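Long-range contact in Poly(A) ribonuclease pop2 (Schizosaccharomyces pombe, PDB 2P51), which degrades the poly(A) tails of messenger RNA from the 3' end, releasing 5'-AMP, as the catalytic deadenylase subunit of the CCR4-NOT complex: residues F200-L214 against Y256-Y270. Sequence-based numbering, arbitrary orientation. Where two conformers were deposited one is given.
Sequences FPKNYDIKYIMKSVL and YFDGSIDSRMLNQLY
Met-265 reaches with its extended, unbranched side chain between Ile-209 and Val-213 of helix 206-213, where its CE lies tight against Ile-209 CG2 (3.3 Å). The chain that follows helix 238-257 runs here along the outer edge of strand 203-205, an outermost strand of the DEDD nuclease sheet, where Asn-267 N bonds Asn-203 O (2.8 Å). Beside the methionine, Tyr-204 presents CE1 to Ile-261 CG2 (3.4 Å), and a methyl of Leu-266 packs against the phenol end. Tyr-208 offers a flat surface: Gln-268 CB sits over the ring centre, a CH-pi contact 8° off the normal, while Met-265 CG meets the ring edge. Chi1 of Lys-207 (-178°) puts CG over one face of Tyr-270, 3.5 Å from the centroid, and the chi2 bend (79°) carries the chain on along the ring. Lys-211 CD touches Tyr-270 OH, and Ser-212 OG lies at the ring edge. With an alanine for Tyr-270, these three side chains would probably lose their shared ring and border a gap. Asp-205 suits the N-cap: OD1 accepts from Lys-207 N and His-168 N, whereas OD2 takes Ser-169 OG and, from above the carboxylate plane, Tyr-270 N (2.9 Å). This side chain lies about 9 Å from a bound magnesium ion. At the far edge Asn-267, as an amide, both accepts and donates: OD1 receives Asn-203 N nearly along its C=O axis (2.8 Å), and ND2 donates a hydrogen bond to Pro-201 O (3.1 Å) from above that carbonyl's plane.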
# COMPACT_ATOMS: atom_id res chain seq x y z
N PHE A 200 4.23 -11.92 0.01
CA PHE A 200 4.26 -11.15 1.24
C PHE A 200 4.08 -12.12 2.42
O PHE A 200 3.02 -12.16 3.05
CB PHE A 200 3.12 -10.11 1.27
CG PHE A 200 3.18 -9.21 0.02
CD1 PHE A 200 4.01 -8.11 -0.02
CD2 PHE A 200 2.37 -9.48 -1.09
CE1 PHE A 200 4.05 -7.27 -1.11
CE2 PHE A 200 2.42 -8.64 -2.21
CZ PHE A 200 3.26 -7.51 -2.22
N PRO A 201 5.08 -12.96 2.70
CA PRO A 201 4.88 -14.02 3.67
C PRO A 201 4.68 -13.56 5.10
O PRO A 201 4.18 -14.36 5.91
CB PRO A 201 6.18 -14.84 3.55
CG PRO A 201 7.19 -13.86 3.00
CD PRO A 201 6.41 -13.01 2.02
N LYS A 202 5.05 -12.33 5.43
CA LYS A 202 4.85 -11.80 6.79
C LYS A 202 4.22 -10.42 6.67
O LYS A 202 4.92 -9.47 6.30
CB LYS A 202 6.19 -11.74 7.51
CG LYS A 202 6.13 -11.09 8.89
CD LYS A 202 7.41 -11.33 9.70
CE LYS A 202 7.18 -10.89 11.12
NZ LYS A 202 7.89 -9.68 11.58
N ASN A 203 2.93 -10.34 6.95
CA ASN A 203 2.28 -9.02 6.80
C ASN A 203 1.27 -8.85 7.92
O ASN A 203 0.77 -9.84 8.50
CB ASN A 203 1.72 -8.90 5.39
CG ASN A 203 0.58 -9.82 5.06
OD1 ASN A 203 -0.53 -9.63 5.57
ND2 ASN A 203 0.72 -10.83 4.22
N TYR A 204 1.00 -7.58 8.21
CA TYR A 204 -0.04 -7.20 9.18
C TYR A 204 -0.94 -6.13 8.56
O TYR A 204 -0.39 -5.24 7.87
CB TYR A 204 0.54 -6.65 10.49
CG TYR A 204 1.38 -7.65 11.26
CD1 TYR A 204 0.78 -8.66 12.01
CD2 TYR A 204 2.75 -7.56 11.23
CE1 TYR A 204 1.54 -9.57 12.72
CE2 TYR A 204 3.51 -8.47 11.94
CZ TYR A 204 2.91 -9.47 12.68
OH TYR A 204 3.72 -10.37 13.37
N ASP A 205 -2.23 -6.26 8.81
CA ASP A 205 -3.20 -5.25 8.38
C ASP A 205 -3.65 -4.53 9.64
O ASP A 205 -4.37 -5.13 10.46
CB ASP A 205 -4.35 -5.90 7.62
CG ASP A 205 -5.36 -4.88 7.10
OD1 ASP A 205 -5.46 -3.75 7.68
OD2 ASP A 205 -6.08 -5.18 6.13
N ILE A 206 -3.26 -3.27 9.80
CA ILE A 206 -3.60 -2.52 11.03
C ILE A 206 -5.12 -2.40 11.20
O ILE A 206 -5.56 -2.30 12.34
CB ILE A 206 -2.94 -1.13 10.98
CG1 ILE A 206 -1.42 -1.21 11.05
CG2 ILE A 206 -3.48 -0.17 12.06
CD1 ILE A 206 -0.76 0.14 10.77
N LYS A 207 -5.88 -2.37 10.09
CA LYS A 207 -7.33 -2.31 10.24
C LYS A 207 -7.89 -3.59 10.83
O LYS A 207 -8.81 -3.59 11.67
CB LYS A 207 -8.03 -2.09 8.88
CG LYS A 207 -9.56 -1.97 9.00
CD LYS A 207 -10.05 -0.63 9.46
CE LYS A 207 -11.59 -0.65 9.59
NZ LYS A 207 -12.01 0.57 10.34
N TYR A 208 -7.33 -4.72 10.38
CA TYR A 208 -7.72 -5.97 11.00
C TYR A 208 -7.39 -5.94 12.50
O TYR A 208 -8.16 -6.32 13.36
CB TYR A 208 -7.00 -7.16 10.32
CG TYR A 208 -7.25 -8.47 11.05
CD1 TYR A 208 -8.44 -9.17 10.81
CD2 TYR A 208 -6.33 -9.02 11.97
CE1 TYR A 208 -8.67 -10.36 11.48
CE2 TYR A 208 -6.58 -10.21 12.64
CZ TYR A 208 -7.76 -10.88 12.38
OH TYR A 208 -8.05 -12.06 13.00
N ILE A 209 -6.16 -5.52 12.83
CA ILE A 209 -5.74 -5.49 14.23
C ILE A 209 -6.64 -4.55 15.04
O ILE A 209 -7.17 -4.96 16.10
CB ILE A 209 -4.26 -5.09 14.35
CG1 ILE A 209 -3.32 -6.04 13.63
CG2 ILE A 209 -3.92 -4.97 15.85
CD1 ILE A 209 -1.86 -5.62 13.59
N MET A 210 -6.84 -3.32 14.55
CA MET A 210 -7.56 -2.33 15.35
C MET A 210 -9.04 -2.67 15.40
O MET A 210 -9.60 -2.67 16.51
CB MET A 210 -7.36 -0.89 14.87
CG MET A 210 -5.90 -0.45 15.06
SD MET A 210 -5.58 -0.23 16.83
CE MET A 210 -6.29 1.42 17.05
N LYS A 211 -9.69 -2.92 14.28
CA LYS A 211 -11.14 -3.14 14.34
C LYS A 211 -11.47 -4.58 14.69
O LYS A 211 -12.22 -4.79 15.64
CB LYS A 211 -11.82 -2.79 13.02
CG LYS A 211 -13.35 -3.01 13.14
CD LYS A 211 -14.15 -2.58 11.99
CE LYS A 211 -15.65 -2.83 12.19
NZ LYS A 211 -16.15 -2.36 13.50
N SER A 212 -10.97 -5.56 13.95
CA SER A 212 -11.43 -6.94 14.17
C SER A 212 -10.98 -7.53 15.50
O SER A 212 -11.73 -8.30 16.11
CB SER A 212 -10.97 -7.84 13.01
OG SER A 212 -11.52 -7.34 11.79
N VAL A 213 -9.76 -7.16 15.96
CA VAL A 213 -9.33 -7.69 17.23
C VAL A 213 -9.55 -6.71 18.36
O VAL A 213 -10.09 -7.07 19.42
CB VAL A 213 -7.85 -8.06 17.13
CG1 VAL A 213 -7.41 -8.63 18.51
CG2 VAL A 213 -7.63 -9.05 16.00
N LEU A 214 -9.14 -5.46 18.19
CA LEU A 214 -9.18 -4.52 19.33
C LEU A 214 -10.49 -3.71 19.40
O LEU A 214 -10.64 -2.90 20.32
CB LEU A 214 -7.97 -3.58 19.27
CG LEU A 214 -6.61 -4.30 19.22
CD1 LEU A 214 -5.47 -3.30 19.18
CD2 LEU A 214 -6.43 -5.23 20.44
N TYR A 256 -0.46 -1.73 22.87
CA TYR A 256 -1.43 -2.81 23.12
C TYR A 256 -0.79 -4.18 23.08
O TYR A 256 -1.48 -5.15 23.44
CB TYR A 256 -2.64 -2.71 22.15
CG TYR A 256 -3.12 -1.26 22.13
CD1 TYR A 256 -3.46 -0.62 23.32
CD2 TYR A 256 -3.20 -0.57 20.94
CE1 TYR A 256 -3.90 0.69 23.39
CE2 TYR A 256 -3.61 0.75 20.99
CZ TYR A 256 -3.97 1.38 22.17
OH TYR A 256 -4.34 2.71 22.13
N PHE A 257 0.49 -4.25 22.67
CA PHE A 257 1.15 -5.54 22.58
C PHE A 257 2.47 -5.55 23.33
O PHE A 257 3.24 -6.49 23.17
CB PHE A 257 1.35 -5.97 21.13
CG PHE A 257 0.02 -6.12 20.40
CD1 PHE A 257 -0.60 -7.36 20.41
CD2 PHE A 257 -0.58 -5.05 19.75
CE1 PHE A 257 -1.82 -7.55 19.76
CE2 PHE A 257 -1.76 -5.20 19.09
CZ PHE A 257 -2.36 -6.44 19.11
N ASP A 258 2.72 -4.53 24.14
CA ASP A 258 3.94 -4.45 24.96
C ASP A 258 5.20 -4.76 24.13
O ASP A 258 6.16 -5.40 24.57
CB ASP A 258 3.83 -5.37 26.16
CG ASP A 258 4.84 -5.03 27.25
OD1 ASP A 258 5.27 -3.86 27.39
OD2 ASP A 258 5.23 -5.95 28.03
N GLY A 259 5.20 -4.25 22.89
CA GLY A 259 6.41 -4.38 22.09
C GLY A 259 6.48 -5.57 21.16
O GLY A 259 7.42 -5.58 20.35
N SER A 260 5.59 -6.55 21.24
CA SER A 260 5.70 -7.82 20.51
C SER A 260 4.37 -8.14 19.86
O SER A 260 3.45 -8.49 20.63
CB SER A 260 6.12 -8.87 21.53
OG SER A 260 6.50 -10.14 21.05
N ILE A 261 4.18 -8.01 18.55
CA ILE A 261 2.82 -8.23 18.01
C ILE A 261 2.38 -9.68 18.17
O ILE A 261 3.15 -10.63 18.01
CB ILE A 261 2.73 -7.86 16.52
CG1 ILE A 261 2.86 -6.36 16.22
CG2 ILE A 261 1.43 -8.32 15.87
CD1 ILE A 261 1.56 -5.61 16.44
N ASP A 262 1.13 -9.94 18.47
CA ASP A 262 0.56 -11.27 18.63
C ASP A 262 0.53 -11.98 17.29
O ASP A 262 0.03 -11.45 16.28
CB ASP A 262 -0.85 -11.09 19.21
CG ASP A 262 -1.55 -12.35 19.64
OD1 ASP A 262 -1.87 -13.14 18.74
OD2 ASP A 262 -1.78 -12.60 20.86
N SER A 263 1.01 -13.18 17.22
CA SER A 263 1.23 -13.93 15.97
C SER A 263 -0.10 -14.27 15.35
O SER A 263 -0.14 -14.53 14.13
CB SER A 263 2.06 -15.18 16.25
OG SER A 263 1.25 -16.16 16.93
N ARG A 264 -1.21 -14.23 16.08
CA ARG A 264 -2.53 -14.51 15.48
C ARG A 264 -2.98 -13.45 14.50
O ARG A 264 -3.95 -13.51 13.76
CB ARG A 264 -3.61 -14.69 16.57
CG ARG A 264 -3.31 -15.94 17.41
CD ARG A 264 -4.23 -16.09 18.61
NE ARG A 264 -3.84 -15.12 19.62
CZ ARG A 264 -4.39 -15.08 20.83
NH1 ARG A 264 -5.33 -15.97 21.14
NH2 ARG A 264 -3.99 -14.17 21.69
N MET A 265 -2.21 -12.36 14.46
CA MET A 265 -2.66 -11.40 13.45
C MET A 265 -1.94 -11.43 12.14
O MET A 265 -2.29 -10.65 11.26
CB MET A 265 -2.51 -10.07 14.18
CG MET A 265 -3.73 -10.22 15.24
SD MET A 265 -3.44 -8.86 16.19
CE MET A 265 -4.56 -7.95 17.08
N LEU A 266 -0.96 -12.31 12.10
CA LEU A 266 -0.23 -12.44 10.85
C LEU A 266 -1.11 -12.85 9.65
O LEU A 266 -1.89 -13.79 9.67
CB LEU A 266 0.85 -13.53 11.04
CG LEU A 266 2.12 -13.49 10.21
CD1 LEU A 266 2.93 -12.19 10.33
CD2 LEU A 266 3.02 -14.67 10.62
N ASN A 267 -0.91 -12.11 8.56
CA ASN A 267 -1.51 -12.36 7.25
C ASN A 267 -3.03 -12.37 7.32
O ASN A 267 -3.66 -13.13 6.57
CB ASN A 267 -0.96 -13.67 6.64
CG ASN A 267 0.55 -13.61 6.53
OD1 ASN A 267 1.23 -12.61 6.78
ND2 ASN A 267 1.14 -14.72 6.18
N GLN A 268 -3.64 -11.56 8.16
CA GLN A 268 -5.10 -11.49 8.14
C GLN A 268 -5.50 -10.16 7.50
O GLN A 268 -5.14 -9.10 8.03
CB GLN A 268 -5.72 -11.57 9.54
CG GLN A 268 -5.29 -12.80 10.37
CD GLN A 268 -5.70 -14.06 9.65
OE1 GLN A 268 -6.87 -14.17 9.30
NE2 GLN A 268 -4.77 -15.00 9.40
N LEU A 269 -6.25 -10.19 6.40
CA LEU A 269 -6.61 -8.93 5.75
C LEU A 269 -7.98 -8.48 6.21
O LEU A 269 -8.89 -9.32 6.30
CB LEU A 269 -6.62 -9.11 4.23
CG LEU A 269 -5.32 -9.58 3.57
CD1 LEU A 269 -5.49 -9.42 2.06
CD2 LEU A 269 -4.17 -8.77 4.10
N TYR A 270 -8.17 -7.20 6.53
CA TYR A 270 -9.49 -6.76 6.96
C TYR A 270 -10.55 -7.00 5.91
O TYR A 270 -10.41 -6.69 4.75
CB TYR A 270 -9.44 -5.26 7.29
CG TYR A 270 -10.79 -4.78 7.79
CD1 TYR A 270 -11.22 -5.19 9.05
CD2 TYR A 270 -11.59 -3.96 7.00
CE1 TYR A 270 -12.45 -4.74 9.50
CE2 TYR A 270 -12.81 -3.52 7.45
CZ TYR A 270 -13.24 -3.93 8.69
OH TYR A 270 -14.46 -3.50 9.17
O HOH W 1 -3.38 -8.47 10.08
O HOH W 2 -6.34 -13.58 14.23